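Local coordinates for gram-negative insecticidal protein (Chromobacterium piscinae, PDB 6FBM) that is an insecticidal toxin of the MACPF and beta-tripod families that probably acts by forming pores in target membranes, at residues A[326-331]-A[340-345]. Sequence-based numbering, arbitrary orientation.
Sequences MVKAGE and DLAVFN
Strands 326-331 and 342-346 pair as an antiparallel beta hairpin interrupted by a beta bulge, V327 facing N345 and E331 facing A342. The hairpin lies in the C-terminal part of the chain, in a region matching the Vps62 family, far from the chain centre. Within the chain, 326-331 is an outer strand of a three-stranded antiparallel sheet; strand 358-360 flanks 342-346 on its other side. V327 and N345 form a hydrogen-bonded pair: V327 N reaches N345 O at 2.8 Å almost straight, whereas the return bond from N345 N to V327 O is bent to 134° at the hydrogen. Beyond K328 the register slips by one residue, and V343 is gripped by two successive residues, A329 N donating to V343 O and V343 N to G330 O. The extra residue lies in A329-G330, both set against V343; G330 has a positive phi (126°), which its lack of a side chain accommodates. On the face carrying K328, F344 and A342, K328 places its CG over one face of the F344 ring, toward the rim, in a CH-pi contact 4.0 Å from the centroid. With K328 CG anti to the backbone N (chi1 -159°), the extended chain leads on past A342, and K328 NZ forms a salt bridge with E331 OE2 at 2.9 Å, met from above the carboxylate plane; H363 O and A364 O also accept from NZ. A329 CB points at the partner strand and rests against the N345 amide, whose OD1 accepts from Q357 NE2. M326, bent at chi2 and chi3, crosses F344 about perpendicularly and sets its CE 3.8 Å from F344 CB.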
# COMPACT_ATOMS: atom_id res chain seq x y z
N MET A 326 -75.58 -4.66 14.47
CA MET A 326 -76.25 -5.54 13.53
C MET A 326 -77.28 -4.73 12.75
O MET A 326 -78.08 -4.00 13.32
CB MET A 326 -76.92 -6.69 14.27
CG MET A 326 -75.96 -7.51 15.10
SD MET A 326 -74.66 -8.34 14.17
CE MET A 326 -75.60 -9.38 13.07
N VAL A 327 -77.20 -4.84 11.43
CA VAL A 327 -78.05 -4.09 10.52
C VAL A 327 -78.84 -5.13 9.74
O VAL A 327 -78.34 -6.20 9.41
CB VAL A 327 -77.21 -3.20 9.58
CG1 VAL A 327 -78.09 -2.50 8.55
CG2 VAL A 327 -76.38 -2.20 10.40
N LYS A 328 -80.11 -4.83 9.47
CA LYS A 328 -81.00 -5.79 8.84
C LYS A 328 -80.68 -5.94 7.36
O LYS A 328 -80.48 -4.94 6.65
CB LYS A 328 -82.45 -5.41 9.04
CG LYS A 328 -83.41 -6.58 8.87
CD LYS A 328 -84.84 -6.12 8.94
CE LYS A 328 -85.78 -7.26 9.03
NZ LYS A 328 -87.16 -6.83 9.38
N ALA A 329 -80.63 -7.19 6.90
CA ALA A 329 -80.25 -7.49 5.54
C ALA A 329 -81.29 -8.37 4.84
O ALA A 329 -80.95 -9.16 3.96
CB ALA A 329 -78.88 -8.15 5.54
N GLY A 330 -82.57 -8.23 5.21
CA GLY A 330 -83.69 -8.84 4.52
C GLY A 330 -84.59 -9.68 5.42
O GLY A 330 -84.18 -10.18 6.48
N GLU A 331 -85.83 -9.86 4.94
CA GLU A 331 -86.83 -10.76 5.48
C GLU A 331 -87.34 -11.63 4.34
O GLU A 331 -87.37 -11.16 3.20
CB GLU A 331 -88.06 -10.01 5.96
CG GLU A 331 -87.86 -8.82 6.83
CD GLU A 331 -89.14 -8.04 7.04
OE1 GLU A 331 -89.73 -7.54 6.06
OE2 GLU A 331 -89.54 -7.89 8.21
N ASP A 340 -91.05 -17.38 9.39
CA ASP A 340 -90.49 -16.06 9.13
C ASP A 340 -88.96 -16.21 9.22
O ASP A 340 -88.44 -16.96 10.04
CB ASP A 340 -90.95 -15.04 10.18
CG ASP A 340 -92.43 -14.69 10.11
OD1 ASP A 340 -93.00 -14.60 9.00
OD2 ASP A 340 -93.01 -14.43 11.20
N LEU A 341 -88.24 -15.47 8.38
CA LEU A 341 -86.79 -15.39 8.42
C LEU A 341 -86.39 -13.94 8.31
O LEU A 341 -86.85 -13.25 7.42
CB LEU A 341 -86.16 -16.12 7.23
CG LEU A 341 -84.63 -16.07 7.12
CD1 LEU A 341 -83.99 -16.71 8.34
CD2 LEU A 341 -84.20 -16.76 5.84
N ALA A 342 -85.52 -13.50 9.21
CA ALA A 342 -84.83 -12.26 9.04
C ALA A 342 -83.32 -12.53 9.26
O ALA A 342 -82.93 -13.40 10.07
CB ALA A 342 -85.35 -11.22 10.00
N VAL A 343 -82.51 -11.80 8.50
CA VAL A 343 -81.07 -11.92 8.59
C VAL A 343 -80.47 -10.56 8.80
O VAL A 343 -81.03 -9.54 8.42
CB VAL A 343 -80.45 -12.58 7.35
CG1 VAL A 343 -80.87 -14.05 7.27
CG2 VAL A 343 -80.79 -11.82 6.06
N PHE A 344 -79.31 -10.57 9.44
CA PHE A 344 -78.66 -9.35 9.85
C PHE A 344 -77.16 -9.47 9.57
O PHE A 344 -76.56 -10.50 9.89
CB PHE A 344 -78.92 -9.06 11.35
CG PHE A 344 -80.36 -8.78 11.67
CD1 PHE A 344 -81.31 -9.81 11.73
CD2 PHE A 344 -80.78 -7.49 11.94
CE1 PHE A 344 -82.63 -9.55 12.01
CE2 PHE A 344 -82.11 -7.22 12.26
CZ PHE A 344 -83.04 -8.25 12.29
N ASN A 345 -76.60 -8.43 8.96
CA ASN A 345 -75.17 -8.27 8.80
C ASN A 345 -74.60 -7.44 9.95
O ASN A 345 -75.23 -6.49 10.39
CB ASN A 345 -74.84 -7.53 7.51
CG ASN A 345 -75.22 -8.30 6.29
OD1 ASN A 345 -75.40 -9.51 6.34
ND2 ASN A 345 -75.33 -7.61 5.20